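Local atomic coordinates of putative P450-like enzyme (Streptomyces himastatinicus ATCC 53653, PDB entry 5Z9J), a protein that binds a b-type heme and, as a member of the cytochrome P450 family, probably acts as a monooxygenase. Residues Arg149-Phe152 with Arg153-Asp157; Pro81-Arg84 with Arg85-Leu89. All blocks are in the same frame, centred on the assembly; numbering follows the deposited sequence.

Each contact is a run of successive turns on one helix, contact 1 on helix 147-163 and contact 2 at the start of helix 82-93; their nearest atoms are about 18 Å apart, and they share no element. Each is partly buried, with one side turned into the protein and the other exposed. They differ in what the inward side meets. In contact 1 it is apolar and aromatic, Phe152, Trp155 and Leu151 facing helices 132-142 and 172-202, and the side chain of Met156 stays about 11 Å from the heme. In contact 2 it is mainly polar: His83 and Arg87, one helical turn apart, both donate to one heme propionate.

Contact 1 of 2, residues Arg149-Phe152 with Arg153-Asp157; sequences RALF and RQWMD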
loop_
_atom_site.group_PDB
_atom_site.type_symbol
_atom_site.label_atom_id
_atom_site.label_comp_id
_atom_site.label_asym_id
_atom_site.label_seq_id
_atom_site.Cartn_x
_atom_site.Cartn_y
_atom_site.Cartn_z
ATOM N N ARG A 149 -11.344 -15.510 -4.178
ATOM C CA ARG A 149 -10.032 -14.858 -4.176
ATOM C C ARG A 149 -9.615 -14.605 -5.638
ATOM O O ARG A 149 -8.912 -13.632 -5.943
ATOM C CB ARG A 149 -8.979 -15.704 -3.441
ATOM C CG ARG A 149 -9.201 -15.877 -1.919
ATOM C CD ARG A 149 -8.317 -17.008 -1.364
ATOM N NE ARG A 149 -8.577 -17.369 0.028
ATOM C CZ ARG A 149 -8.010 -18.404 0.652
ATOM N NH1 ARG A 149 -7.104 -19.153 0.028
ATOM N NH2 ARG A 149 -8.307 -18.671 1.919
ATOM N N ALA A 150 -10.098 -15.460 -6.536
ATOM C CA ALA A 150 -9.899 -15.300 -7.975
ATOM C C ALA A 150 -10.466 -13.980 -8.486
ATOM O O ALA A 150 -9.804 -13.233 -9.201
ATOM C CB ALA A 150 -10.556 -16.461 -8.723
ATOM N N LEU A 151 -11.712 -13.714 -8.100
ATOM C CA LEU A 151 -12.435 -12.540 -8.551
ATOM C C LEU A 151 -11.692 -11.274 -8.114
ATOM O O LEU A 151 -11.702 -10.262 -8.821
ATOM C CB LEU A 151 -13.861 -12.562 -8.003
ATOM C CG LEU A 151 -14.754 -11.364 -8.302
ATOM C CD1 LEU A 151 -14.809 -11.176 -9.808
ATOM C CD2 LEU A 151 -16.156 -11.575 -7.723
ATOM N N PHE A 152 -11.009 -11.358 -6.976
ATOM C CA PHE A 152 -10.238 -10.226 -6.452
ATOM C C PHE A 152 -8.925 -9.963 -7.212
ATOM O O PHE A 152 -8.558 -8.800 -7.451
ATOM C CB PHE A 152 -9.934 -10.447 -4.962
ATOM C CG PHE A 152 -11.157 -10.421 -4.066
ATOM C CD1 PHE A 152 -12.397 -10.045 -4.553
ATOM C CD2 PHE A 152 -11.059 -10.774 -2.727
ATOM C CE1 PHE A 152 -13.516 -10.019 -3.714
ATOM C CE2 PHE A 152 -12.168 -10.751 -1.884
ATOM C CZ PHE A 152 -13.394 -10.374 -2.378
ATOM N N ARG A 153 -8.218 -11.025 -7.595
ATOM C CA ARG A 153 -6.967 -10.832 -8.324
ATOM C C ARG A 153 -7.255 -10.253 -9.710
ATOM O O ARG A 153 -6.471 -9.434 -10.225
ATOM C CB ARG A 153 -6.192 -12.151 -8.435
ATOM C CG ARG A 153 -4.872 -12.043 -9.164
ATOM C CD ARG A 153 -3.735 -11.886 -8.165
ATOM N NE ARG A 153 -2.424 -11.631 -8.763
ATOM C CZ ARG A 153 -2.012 -10.459 -9.238
ATOM N NH1 ARG A 153 -2.797 -9.391 -9.198
ATOM N NH2 ARG A 153 -0.796 -10.356 -9.749
ATOM N N GLN A 154 -8.426 -10.602 -10.253
ATOM C CA GLN A 154 -8.926 -10.025 -11.493
ATOM C C GLN A 154 -9.141 -8.527 -11.357
ATOM O O GLN A 154 -8.647 -7.738 -12.164
ATOM C CB GLN A 154 -10.250 -10.696 -11.885
ATOM C CG GLN A 154 -10.805 -10.254 -13.225
ATOM C CD GLN A 154 -12.062 -11.010 -13.638
ATOM O OE1 GLN A 154 -12.446 -12.007 -13.015
ATOM N NE2 GLN A 154 -12.705 -10.536 -14.701
ATOM N N TRP A 155 -9.860 -8.146 -10.305
ATOM C CA TRP A 155 -10.146 -6.748 -10.035
ATOM C C TRP A 155 -8.869 -5.957 -9.774
ATOM O O TRP A 155 -8.778 -4.788 -10.136
ATOM C CB TRP A 155 -11.069 -6.607 -8.820
ATOM C CG TRP A 155 -12.474 -7.112 -8.997
ATOM C CD1 TRP A 155 -13.074 -7.510 -10.151
ATOM C CD2 TRP A 155 -13.458 -7.242 -7.964
ATOM N NE1 TRP A 155 -14.377 -7.897 -9.900
ATOM C CE2 TRP A 155 -14.631 -7.739 -8.563
ATOM C CE3 TRP A 155 -13.452 -6.993 -6.586
ATOM C CZ2 TRP A 155 -15.790 -7.983 -7.833
ATOM C CZ3 TRP A 155 -14.606 -7.239 -5.861
ATOM C CH2 TRP A 155 -15.756 -7.731 -6.487
ATOM N N MET A 156 -7.852 -6.626 -9.242
ATOM C CA MET A 156 -6.653 -5.943 -8.805
ATOM C C MET A 156 -5.692 -5.683 -9.953
ATOM O O MET A 156 -4.814 -4.831 -9.837
ATOM C CB MET A 156 -5.959 -6.782 -7.717
ATOM C CG MET A 156 -4.611 -6.261 -7.169
ATOM S SD MET A 156 -4.841 -4.828 -6.072
ATOM C CE MET A 156 -6.062 -5.505 -4.953
ATOM N N ASP A 157 -5.932 -6.302 -11.103
ATOM C CA ASP A 157 -5.121 -5.985 -12.271
ATOM C C ASP A 157 -5.752 -4.879 -13.088
ATOM O O ASP A 157 -5.041 -4.119 -13.745
ATOM C CB ASP A 157 -4.929 -7.214 -13.139
ATOM C CG ASP A 157 -4.074 -8.223 -12.483
ATOM O OD1 ASP A 157 -3.745 -8.030 -11.295
ATOM O OD2 ASP A 157 -3.746 -9.204 -13.145
#
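Phe152 and Trp155, three residues apart, meet through their outer ring carbons: CE1 of Phe152 lies 3.7 Å from CZ3 of Trp155. The centroid of the phenyl ring is 5.5 Å from that of the indole six-membered ring and the planes make 38°, too oblique for a stack or an edge-to-face pair. Leu151 approaches the indole from one turn earlier. Its chi1 of 176° sets CG beside the carbonyl carbon, and the branch crosses the indole at a slant, bringing CG to 3.6 Å from Trp155 CZ2 and CD1 to 3.3 Å from Trp155 NE1. Over one face of the indole, displaced toward its rim, Leu151 O sits 3.2 Å from Trp155 CG while also accepting the backbone N-H of Trp155. That bond belongs to the i to i+4 ladder of helix 147-163, with Gln154 N reaching Ala150 O at 3.2 Å. The indole carries the helix onto helix 172-202, where Glu188 accepts from NE1 and Tyr192 meets the ring edge-to-face. By chain order these are probably the P450 F and G helices. With an alanine here, Glu188 is likely to be left without this donor and a gap to open beside Leu151 and Phe152.

Contact 2 of 2, residues Pro81-Arg84 with Arg85-Leu89; sequences PKHR and RLRGL. With HEM (protoporphyrin IX containing Fe), chain E.
His83 and Arg87, one turn apart on helix 82-93, which corresponds to the C helix of P450s, converge on the same carboxylate oxygen of the heme, both as hydrogen-bond donors. NE2 of His83 donates to HEM O2D at 2.7 Å with an N-H...O angle of 157°, the carboxylate carbon CGD lying in the plane of the imidazole at its edge. NH1 of Arg87 donates to the same O2D at 3.0 Å with a more bent angle of 142°. The arginine reaches it because its chain is extended from CG to NE, and CG is anti to the backbone N (chi1 -171°). Nonpolar contact ties the two side chains together: they run side by side, and Arg87 CB lies over one face of the His83 imidazole, 4.2 Å from its centroid, as a CH-pi contact. Backbone bonds hold the spacing, Arg87 N donating to His83 O at 2.9 Å and Gly88 N to Arg84 O at 2.7 Å. Arg84 NH2 and Arg85 NH1 lie 4.1 Å apart on the exposed side, like charges with their guanidinium planes strongly inclined. His345 ND1 and Arg289 NH2 also hydrogen-bond the heme, and Phe346 O takes a second bond from Arg87 NH1. Two donors on one oxygen fix the propionate from this helix, and the arginine's positive charge probably offsets the carboxylate's negative charge.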
loop_
_atom_site.group_PDB
_atom_site.type_symbol
_atom_site.label_atom_id
_atom_site.label_comp_id
_atom_site.label_asym_id
_atom_site.label_seq_id
_atom_site.Cartn_x
_atom_site.Cartn_y
_atom_site.Cartn_z
ATOM N N PRO A 81 -14.821 16.570 8.703
ATOM C CA PRO A 81 -15.126 15.846 9.942
ATOM C C PRO A 81 -15.620 14.425 9.704
ATOM O O PRO A 81 -15.806 13.681 10.657
ATOM C CB PRO A 81 -16.236 16.704 10.566
ATOM C CG PRO A 81 -16.980 17.228 9.354
ATOM C CD PRO A 81 -15.931 17.472 8.307
ATOM N N LYS A 82 -15.873 14.060 8.453
ATOM C CA LYS A 82 -16.439 12.732 8.184
ATOM C C LYS A 82 -15.433 11.574 8.209
ATOM O O LYS A 82 -15.829 10.428 8.391
ATOM C CB LYS A 82 -17.194 12.734 6.849
ATOM C CG LYS A 82 -18.554 13.428 6.953
ATOM C CD LYS A 82 -19.313 13.371 5.652
ATOM C CE LYS A 82 -18.637 14.218 4.563
ATOM N NZ LYS A 82 -18.631 15.702 4.852
ATOM N N HIS A 83 -14.148 11.862 8.074
ATOM C CA HIS A 83 -13.148 10.794 8.071
ATOM C C HIS A 83 -13.133 9.934 9.354
ATOM O O HIS A 83 -13.114 8.692 9.296
ATOM C CB HIS A 83 -11.756 11.388 7.860
ATOM C CG HIS A 83 -10.643 10.392 7.961
ATOM N ND1 HIS A 83 -9.750 10.359 9.014
ATOM C CD2 HIS A 83 -10.262 9.405 7.116
ATOM C CE1 HIS A 83 -8.861 9.406 8.798
ATOM N NE2 HIS A 83 -9.156 8.805 7.658
ATOM N N ARG A 84 -13.123 10.589 10.505
ATOM C CA ARG A 84 -12.977 9.861 11.768
ATOM C C ARG A 84 -14.074 8.819 11.992
ATOM O O ARG A 84 -13.758 7.693 12.351
ATOM C CB ARG A 84 -12.857 10.859 12.923
ATOM C CG ARG A 84 -12.576 10.256 14.288
ATOM C CD ARG A 84 -12.368 11.376 15.291
ATOM N NE ARG A 84 -13.557 12.200 15.370
ATOM C CZ ARG A 84 -14.661 11.871 16.014
ATOM N NH1 ARG A 84 -14.747 10.713 16.654
ATOM N NH2 ARG A 84 -15.680 12.707 15.996
ATOM N N ARG A 85 -15.333 9.161 11.745
ATOM C CA ARG A 85 -16.401 8.171 11.825
ATOM C C ARG A 85 -16.031 6.936 11.049
ATOM O O ARG A 85 -15.806 5.907 11.649
ATOM C CB ARG A 85 -17.706 8.724 11.277
ATOM C CG ARG A 85 -18.148 9.921 11.991
ATOM C CD ARG A 85 -19.440 10.474 11.425
ATOM N NE ARG A 85 -19.686 11.875 11.790
ATOM C CZ ARG A 85 -19.520 12.422 13.000
ATOM N NH1 ARG A 85 -19.124 11.709 14.051
ATOM N NH2 ARG A 85 -19.792 13.710 13.169
ATOM N N LEU A 86 -15.816 7.090 9.746
ATOM C CA LEU A 86 -15.582 5.972 8.844
ATOM C C LEU A 86 -14.386 5.136 9.271
ATOM O O LEU A 86 -14.486 3.903 9.464
ATOM C CB LEU A 86 -15.329 6.508 7.435
ATOM C CG LEU A 86 -16.539 6.894 6.608
ATOM C CD1 LEU A 86 -16.078 7.639 5.364
ATOM C CD2 LEU A 86 -17.252 5.597 6.240
ATOM N N ARG A 87 -13.263 5.818 9.464
ATOM C CA ARG A 87 -12.054 5.148 9.904
ATOM C C ARG A 87 -12.284 4.456 11.242
ATOM O O ARG A 87 -11.757 3.358 11.492
ATOM C CB ARG A 87 -10.876 6.124 10.036
ATOM C CG ARG A 87 -9.599 5.320 10.275
ATOM C CD ARG A 87 -8.389 6.099 10.704
ATOM N NE ARG A 87 -7.354 5.168 11.169
ATOM C CZ ARG A 87 -6.211 4.902 10.535
ATOM N NH1 ARG A 87 -5.890 5.529 9.401
ATOM N NH2 ARG A 87 -5.355 4.047 11.085
ATOM N N GLY A 88 -13.049 5.111 12.114
ATOM C CA GLY A 88 -13.394 4.533 13.406
ATOM C C GLY A 88 -14.158 3.214 13.353
ATOM O O GLY A 88 -13.828 2.282 14.103
ATOM N N LEU A 89 -15.148 3.101 12.454
ATOM C CA LEU A 89 -15.939 1.855 12.392
ATOM C C LEU A 89 -15.074 0.675 12.012
ATOM O O LEU A 89 -15.215 -0.407 12.574
ATOM C CB LEU A 89 -17.080 1.879 11.365
ATOM C CG LEU A 89 -18.298 2.772 11.273
ATOM C CD1 LEU A 89 -17.868 4.157 11.236
ATOM C CD2 LEU A 89 -19.132 2.477 10.029
HETATM C CHA HEM E . -3.161 3.918 4.687
HETATM C CHB HEM E . 1.054 2.121 3.267
HETATM C CHC HEM E . -0.607 -2.305 4.285
HETATM C CHD HEM E . -5.052 -0.612 4.760
HETATM C C1A HEM E . -1.859 3.888 4.239
HETATM C C2A HEM E . -0.989 5.017 3.901
HETATM C C3A HEM E . 0.191 4.517 3.524
HETATM C C4A HEM E . 0.097 3.051 3.595
HETATM C CMA HEM E . 1.411 5.328 3.068
HETATM C CAA HEM E . -1.350 6.515 3.977
HETATM C CBA HEM E . -2.193 6.949 2.771
HETATM C CGA HEM E . -2.311 8.475 2.672
HETATM O O1A HEM E . -2.832 9.006 1.660
HETATM O O2A HEM E . -1.923 9.208 3.600
HETATM C C1B HEM E . 0.987 0.773 3.486
HETATM C C2B HEM E . 2.108 -0.124 3.400
HETATM C C3B HEM E . 1.650 -1.349 3.684
HETATM C C4B HEM E . 0.220 -1.249 3.931
HETATM C CMB HEM E . 3.528 0.354 3.048
HETATM C CAB HEM E . 2.389 -2.690 3.740
HETATM C CBB HEM E . 3.703 -2.819 3.558
HETATM C C1C HEM E . -1.965 -2.258 4.538
HETATM C C2C HEM E . -2.842 -3.401 4.895
HETATM C C3C HEM E . -4.065 -2.906 5.025
HETATM C C4C HEM E . -3.996 -1.496 4.737
HETATM C CMC HEM E . -2.337 -4.841 5.099
HETATM C CAC HEM E . -5.427 -3.560 5.361
HETATM C CBC HEM E . -5.586 -4.841 5.662
HETATM C C1D HEM E . -4.950 0.740 4.743
HETATM C C2D HEM E . -6.072 1.629 4.808
HETATM C C3D HEM E . -5.475 3.025 4.809
HETATM C C4D HEM E . -4.052 2.862 4.730
HETATM C CMD HEM E . -7.575 1.262 4.866
HETATM C CAD HEM E . -6.267 4.337 4.808
HETATM C CBD HEM E . -6.470 4.846 6.219
HETATM C CGD HEM E . -7.069 6.239 6.136
HETATM O O1D HEM E . -7.071 6.861 5.048
HETATM O O2D HEM E . -7.531 6.750 7.189
HETATM N NA HEM E . -1.146 2.739 4.038
HETATM N NB HEM E . -0.160 0.051 3.795
HETATM N NC HEM E . -2.735 -1.159 4.442
HETATM N ND HEM E . -3.759 1.492 4.730
HETATM FE FE HEM E . -1.969 0.791 4.398
#